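Local coordinates for protein aminoglycoside phosphotransferase (Alicyclobacillus acidocaldarius subsp. acidocaldarius, PDB 4PDY) that probably transfers a phosphoryl group to a small-molecule substrate, as members of the aminoglycoside phosphotransferase family do, at residues Tyr31-Gln36 with Tyr105-Trp110; Gly42-Trp47 with Ala56-Ser61. One frame throughout, in Å; residues are numbered along the deposited sequence. Where two conformers were deposited one is given.

Contact 1. Residues Tyr31-Gln36 with Tyr105-Trp110. With HIS (histidine), chain B.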
loop_
_atom_site.group_PDB
_atom_site.type_symbol
_atom_site.label_atom_id
_atom_site.label_comp_id
_atom_site.label_asym_id
_atom_site.label_seq_id
_atom_site.Cartn_x
_atom_site.Cartn_y
_atom_site.Cartn_z
ATOM N N TYR A 31 30.141 -3.884 -4.976
ATOM C CA TYR A 31 29.749 -5.120 -4.318
ATOM C C TYR A 31 30.761 -6.217 -4.656
ATOM O O TYR A 31 31.641 -6.032 -5.516
ATOM C CB TYR A 31 28.330 -5.511 -4.744
ATOM C CG TYR A 31 27.300 -4.517 -4.259
ATOM C CD1 TYR A 31 27.016 -3.369 -4.969
ATOM C CD2 TYR A 31 26.624 -4.723 -3.066
ATOM C CE1 TYR A 31 26.086 -2.432 -4.488
ATOM C CE2 TYR A 31 25.718 -3.796 -2.571
ATOM C CZ TYR A 31 25.431 -2.674 -3.306
ATOM O OH TYR A 31 24.532 -1.721 -2.856
ATOM N N ASP A 32 30.637 -7.347 -3.973
ATOM C CA ASP A 32 31.454 -8.531 -4.264
ATOM C C ASP A 32 30.652 -9.704 -4.853
ATOM O O ASP A 32 30.815 -10.864 -4.465
ATOM C CB ASP A 32 32.200 -8.988 -3.011
ATOM C CG ASP A 32 33.277 -8.013 -2.581
ATOM O OD1 ASP A 32 33.971 -7.438 -3.463
ATOM O OD2 ASP A 32 33.460 -7.856 -1.347
ATOM N N LEU A 33 29.815 -9.420 -5.825
ATOM C CA LEU A 33 28.845 -10.393 -6.303
ATOM C C LEU A 33 29.189 -11.059 -7.643
ATOM O O LEU A 33 28.436 -11.911 -8.133
ATOM C CB LEU A 33 27.484 -9.734 -6.406
ATOM C CG LEU A 33 26.936 -9.228 -5.073
ATOM C CD1 LEU A 33 25.643 -8.475 -5.339
ATOM C CD2 LEU A 33 26.721 -10.359 -4.079
ATOM N N ALA A 34 30.287 -10.635 -8.246
ATOM C CA ALA A 34 30.767 -11.273 -9.469
ATOM C C ALA A 34 29.682 -11.337 -10.536
ATOM O O ALA A 34 29.407 -12.381 -11.135
ATOM C CB ALA A 34 31.347 -12.670 -9.186
ATOM N N ILE A 35 29.062 -10.193 -10.780
ATOM C CA ILE A 35 27.927 -10.107 -11.686
ATOM C C ILE A 35 28.378 -10.220 -13.146
ATOM O O ILE A 35 29.329 -9.572 -13.538
ATOM C CB ILE A 35 27.133 -8.807 -11.429
ATOM C CG1 ILE A 35 26.601 -8.774 -9.984
ATOM C CG2 ILE A 35 26.006 -8.632 -12.443
ATOM C CD1 ILE A 35 25.786 -9.989 -9.555
ATOM N N GLN A 36 27.656 -11.055 -13.898
ATOM C CA GLN A 36 27.899 -11.331 -15.317
ATOM C C GLN A 36 26.842 -10.683 -16.230
ATOM O O GLN A 36 27.159 -10.303 -17.355
ATOM C CB GLN A 36 27.871 -12.866 -15.569
ATOM C CG GLN A 36 28.733 -13.711 -14.653
ATOM C CD GLN A 36 30.202 -13.415 -14.831
ATOM O OE1 GLN A 36 30.729 -13.532 -15.941
ATOM N NE2 GLN A 36 30.869 -13.026 -13.753
ATOM N N TYR A 105 21.493 3.612 -4.207
ATOM C CA TYR A 105 21.302 2.252 -4.689
ATOM C C TYR A 105 21.398 1.277 -3.539
ATOM O O TYR A 105 22.302 1.379 -2.715
ATOM C CB TYR A 105 22.387 1.925 -5.717
ATOM C CG TYR A 105 22.330 2.775 -6.965
ATOM C CD1 TYR A 105 21.498 2.425 -8.027
ATOM C CD2 TYR A 105 23.074 3.938 -7.072
ATOM C CE1 TYR A 105 21.443 3.188 -9.171
ATOM C CE2 TYR A 105 23.001 4.728 -8.206
ATOM C CZ TYR A 105 22.170 4.368 -9.242
ATOM O OH TYR A 105 22.132 5.109 -10.400
ATOM N N TYR A 106 20.501 0.301 -3.525
ATOM C CA TYR A 106 20.633 -0.803 -2.580
ATOM C C TYR A 106 20.208 -2.095 -3.227
ATOM O O TYR A 106 19.433 -2.085 -4.171
ATOM C CB TYR A 106 19.870 -0.517 -1.259
ATOM C CG TYR A 106 18.379 -0.386 -1.392
ATOM C CD1 TYR A 106 17.560 -1.493 -1.315
ATOM C CD2 TYR A 106 17.776 0.862 -1.524
ATOM C CE1 TYR A 106 16.193 -1.409 -1.457
ATOM C CE2 TYR A 106 16.397 0.957 -1.658
ATOM C CZ TYR A 106 15.602 -0.177 -1.604
ATOM O OH TYR A 106 14.227 -0.109 -1.721
ATOM N N VAL A 107 20.758 -3.186 -2.704
ATOM C CA VAL A 107 20.673 -4.494 -3.331
ATOM C C VAL A 107 20.138 -5.479 -2.301
ATOM O O VAL A 107 20.545 -5.463 -1.136
ATOM C CB VAL A 107 22.079 -4.930 -3.813
ATOM C CG1 VAL A 107 22.041 -6.322 -4.396
ATOM C CG2 VAL A 107 22.659 -3.952 -4.836
ATOM N N THR A 108 19.260 -6.369 -2.764
ATOM C CA THR A 108 18.790 -7.483 -1.948
ATOM C C THR A 108 18.978 -8.803 -2.681
ATOM O O THR A 108 19.149 -8.877 -3.918
ATOM C CB THR A 108 17.304 -7.376 -1.559
ATOM O OG1 THR A 108 16.474 -7.473 -2.710
ATOM C CG2 THR A 108 16.992 -6.066 -0.857
ATOM N N GLU A 109 18.997 -9.870 -1.893
ATOM C CA GLU A 109 18.932 -11.213 -2.457
ATOM C C GLU A 109 17.627 -11.270 -3.231
ATOM O O GLU A 109 16.657 -10.591 -2.872
ATOM C CB GLU A 109 18.939 -12.289 -1.350
ATOM C CG GLU A 109 20.143 -12.286 -0.405
ATOM C CD GLU A 109 21.474 -12.765 -1.007
ATOM O OE1 GLU A 109 21.493 -13.450 -2.052
ATOM O OE2 GLU A 109 22.535 -12.463 -0.407
ATOM N N TRP A 110 17.582 -12.071 -4.287
ATOM C CA TRP A 110 16.372 -12.268 -5.022
ATOM C C TRP A 110 15.391 -13.132 -4.279
ATOM O O TRP A 110 15.775 -14.121 -3.664
ATOM C CB TRP A 110 16.700 -13.027 -6.288
ATOM C CG TRP A 110 15.582 -13.148 -7.193
ATOM C CD1 TRP A 110 14.801 -14.261 -7.452
ATOM C CD2 TRP A 110 15.143 -12.135 -8.056
ATOM N NE1 TRP A 110 13.872 -13.947 -8.415
ATOM C CE2 TRP A 110 14.067 -12.645 -8.800
ATOM C CE3 TRP A 110 15.564 -10.823 -8.282
ATOM C CZ2 TRP A 110 13.390 -11.877 -9.724
ATOM C CZ3 TRP A 110 14.897 -10.069 -9.185
ATOM C CH2 TRP A 110 13.831 -10.592 -9.912
HETATM N N HIS B . 10.615 -12.423 -7.748
HETATM C CA HIS B . 9.971 -11.135 -7.986
HETATM C C HIS B . 9.035 -11.259 -9.184
HETATM O O HIS B . 9.360 -10.944 -10.272
HETATM C CB HIS B . 11.000 -10.030 -8.259
HETATM C CG HIS B . 11.846 -9.651 -7.078
HETATM N ND1 HIS B . 12.082 -8.336 -6.736
HETATM C CD2 HIS B . 12.532 -10.400 -6.181
HETATM C CE1 HIS B . 12.868 -8.292 -5.674
HETATM N NE2 HIS B . 13.149 -9.530 -5.311
HETATM O OXT HIS B . 7.888 -11.699 -9.037
HETATM O O HOH W 1 22.917 -2.638 -0.806
#
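The polar link between Tyr-31 and Val-107 runs through one water; no direct hydrogen bond joins the segments. The water lies at the edge of the phenol, in the ring plane, and accepts two hydrogen bonds, from Tyr-31 OH (2.8 Å) and from the backbone N of Val-107 (2.9 Å). Beside this bridge the valine presses a methyl on the tyrosine ring. Val-107 CG2 lies over one face, 3.9 Å from the ring centroid of Tyr-31 and displaced toward the hydroxyl end, so that its closest atom is Tyr-31 CZ at 3.4 Å, a CH-pi contact. The two side chains approach from opposite directions. With CG1 anti to the backbone N (chi1 177°), Val-107 keeps CG2 for the tyrosine and turns CG1 to Leu-33, whose CD1 is 4.3 Å from Val-107 CG1. At the end of 105-110, Trp-110 lays one indole face against the bound histidine, whose CD2 is 3.5 Å above the plane. The loop before strand 35-41 thus covers one face of the antiparallel N-lobe sheet of a kinase-like fold, and strand 103-109 leads into the histidine pocket.

Contact 2. Residues Gly42-Trp47 with Ala56-Ser61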
loop_
_atom_site.group_PDB
_atom_site.type_symbol
_atom_site.label_atom_id
_atom_site.label_comp_id
_atom_site.label_asym_id
_atom_site.label_seq_id
_atom_site.Cartn_x
_atom_site.Cartn_y
_atom_site.Cartn_z
ATOM N N GLY A 42 10.919 -4.276 -14.387
ATOM C CA GLY A 42 10.016 -3.425 -13.623
ATOM C C GLY A 42 10.818 -2.284 -13.050
ATOM O O GLY A 42 11.611 -1.672 -13.755
ATOM N N ASN A 43 10.632 -2.010 -11.763
ATOM C CA ASN A 43 11.341 -0.889 -11.131
ATOM C C ASN A 43 12.614 -1.305 -10.398
ATOM O O ASN A 43 13.169 -0.522 -9.630
ATOM C CB ASN A 43 10.428 -0.109 -10.191
ATOM C CG ASN A 43 10.165 -0.841 -8.896
ATOM O OD1 ASN A 43 10.481 -2.021 -8.765
ATOM N ND2 ASN A 43 9.597 -0.135 -7.920
ATOM N N ILE A 44 13.078 -2.530 -10.645
ATOM C CA ILE A 44 14.392 -2.949 -10.181
ATOM C C ILE A 44 15.232 -3.426 -11.350
ATOM O O ILE A 44 14.749 -3.550 -12.479
ATOM C CB ILE A 44 14.328 -4.004 -9.054
ATOM C CG1 ILE A 44 13.556 -5.259 -9.474
ATOM C CG2 ILE A 44 13.721 -3.407 -7.790
ATOM C CD1 ILE A 44 14.396 -6.261 -10.201
ATOM N N GLU A 45 16.504 -3.597 -11.067
ATOM C CA GLU A 45 17.422 -4.216 -12.001
ATOM C C GLU A 45 17.838 -5.563 -11.449
ATOM O O GLU A 45 18.178 -5.698 -10.286
ATOM C CB GLU A 45 18.643 -3.315 -12.180
ATOM C CG GLU A 45 19.506 -3.688 -13.361
ATOM C CD GLU A 45 20.617 -2.683 -13.607
ATOM O OE1 GLU A 45 20.341 -1.608 -14.186
ATOM O OE2 GLU A 45 21.771 -2.966 -13.230
ATOM N N VAL A 46 17.802 -6.578 -12.305
ATOM C CA VAL A 46 18.204 -7.922 -11.921
ATOM C C VAL A 46 19.679 -8.103 -12.250
ATOM O O VAL A 46 20.090 -7.836 -13.376
ATOM C CB VAL A 46 17.377 -8.983 -12.665
ATOM C CG1 VAL A 46 17.776 -10.413 -12.264
ATOM C CG2 VAL A 46 15.907 -8.736 -12.428
ATOM N N TRP A 47 20.459 -8.523 -11.272
ATOM C CA TRP A 47 21.871 -8.842 -11.431
ATOM C C TRP A 47 22.065 -10.352 -11.258
ATOM O O TRP A 47 21.559 -10.919 -10.301
ATOM C CB TRP A 47 22.694 -8.157 -10.348
ATOM C CG TRP A 47 22.742 -6.683 -10.398
ATOM C CD1 TRP A 47 22.172 -5.851 -11.325
ATOM C CD2 TRP A 47 23.415 -5.833 -9.459
ATOM N NE1 TRP A 47 22.464 -4.531 -11.025
ATOM C CE2 TRP A 47 23.237 -4.507 -9.891
ATOM C CE3 TRP A 47 24.188 -6.074 -8.325
ATOM C CZ2 TRP A 47 23.766 -3.426 -9.191
ATOM C CZ3 TRP A 47 24.711 -5.001 -7.634
ATOM C CH2 TRP A 47 24.511 -3.698 -8.086
ATOM N N ALA A 56 18.350 -8.312 -6.663
ATOM C CA ALA A 56 17.527 -7.182 -7.067
ATOM C C ALA A 56 18.230 -5.890 -6.653
ATOM O O ALA A 56 18.465 -5.686 -5.453
ATOM C CB ALA A 56 16.179 -7.262 -6.364
ATOM N N ALA A 57 18.540 -5.029 -7.608
ATOM C CA ALA A 57 19.184 -3.752 -7.334
ATOM C C ALA A 57 18.172 -2.637 -7.587
ATOM O O ALA A 57 17.515 -2.598 -8.615
ATOM C CB ALA A 57 20.397 -3.601 -8.222
ATOM N N LYS A 58 18.042 -1.752 -6.608
ATOM C CA LYS A 58 17.077 -0.672 -6.662
ATOM C C LYS A 58 17.788 0.678 -6.717
ATOM O O LYS A 58 18.640 0.958 -5.869
ATOM C CB LYS A 58 16.198 -0.717 -5.415
ATOM C CG LYS A 58 15.154 0.412 -5.333
ATOM C CD LYS A 58 14.088 0.313 -6.415
ATOM C CE LYS A 58 13.066 1.448 -6.361
ATOM N NZ LYS A 58 12.193 1.314 -5.172
ATOM N N ARG A 59 17.432 1.468 -7.724
ATOM C CA ARG A 59 17.778 2.865 -7.799
ATOM C C ARG A 59 16.670 3.628 -7.068
ATOM O O ARG A 59 15.486 3.543 -7.440
ATOM C CB ARG A 59 17.832 3.324 -9.240
ATOM C CG ARG A 59 18.163 4.793 -9.395
ATOM C CD ARG A 59 18.100 5.256 -10.835
ATOM N NE ARG A 59 19.285 4.872 -11.610
ATOM C CZ ARG A 59 19.328 4.017 -12.630
ATOM N NH1 ARG A 59 18.263 3.337 -13.040
ATOM N NH2 ARG A 59 20.486 3.844 -13.250
ATOM N N SER A 60 17.057 4.353 -6.026
ATOM C CA SER A 60 16.105 5.064 -5.184
ATOM C C SER A 60 16.515 6.528 -5.045
ATOM O O SER A 60 17.655 6.902 -5.325
ATOM C CB SER A 60 16.024 4.387 -3.808
ATOM O OG SER A 60 15.097 5.037 -2.943
ATOM N N SER A 61 15.563 7.363 -4.640
ATOM C CA SER A 61 15.856 8.729 -4.257
ATOM C C SER A 61 15.782 8.923 -2.740
ATOM O O SER A 61 15.919 10.048 -2.275
ATOM C CB SER A 61 14.957 9.696 -5.026
ATOM O OG SER A 61 15.411 9.799 -6.377
HETATM O O HOH W 2 15.603 0.495 -9.858
HETATM O O HOH W 3 11.212 -1.412 -5.374
#
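Trp-47 lays its indole over the methyl of Ala-57, whose CB stands 3.3 Å above the ring plane, offset toward the rim. The closest ring atom is Trp-47 CE2, 3.4 Å from Ala-57 CB, and the methyl makes a CH-pi contact with the five-membered ring. With CG anti to the carbonyl carbon (chi1 -66°), the indole reaches across to the neighbouring strand. Its rotation is further fixed by Glu-45: Trp-47 NE1 donates to Glu-45 OE2 at 2.8 Å, a bent bond (148°) that reaches the carboxylate on its anti side and 24° out of its plane. Arg-38 pairs with the same oxygen, and the backbone N of Ile-23 binds OE1, so the buried carboxylate is gripped at both oxygens. A leucine in place of Trp-47, having no N-H, would probably let the Glu-45 carboxylate turn more freely and take away the flat cover over the methyl of Ala-57. The backbones form an antiparallel beta hairpin of strands 44-49 and 54-60, within the N-lobe sheet of the kinase-like fold. Glu-45 and Ala-57 are a hydrogen-bonded pair: Glu-45 N to Ala-57 O and Ala-57 N to Glu-45 O are each 2.8 Å, nearly straight and in the carbonyl planes. On the other face, Ile-44 CD1 comes 4.3 Å from Ala-56 CB, and Ala-56 touches the bound histidine. Toward the start of 42-47 the contact is bridged by water. One water donates to Asn-43 O and accepts from Arg-59 N, while Lys-58 CD passes 3.4 Å from the same Asn-43 O; the lysine and Ile-44 side chains cross at about a right angle. Lys-58 NZ donates to a second water, which Asn-43 ND2 reaches only weakly, and forms a salt bridge with Glu-245.

Overall arrangement
Both contacts belong to one antiparallel sheet, their centres about 10 Å apart, with contact 2 nested in the chain loop that contact 1 closes. Strands 54-60 and 103-109 are neighbours there, joined by probable hydrogen bonds from Lys-58 N to Tyr-106 O and from Thr-108 N to Ala-56 O. Contact 1 is small and mostly buried, a loop lying on a strand through apolar groups and one water; contact 2 is larger, a hairpin with direct backbone bonds, buried at its tryptophan end and exposed at Asn-43. Val-107 packs against Trp-47 on one face. On the other, Trp-110 meets Val-46, and Trp-110 and Ala-56 both line the histidine pocket.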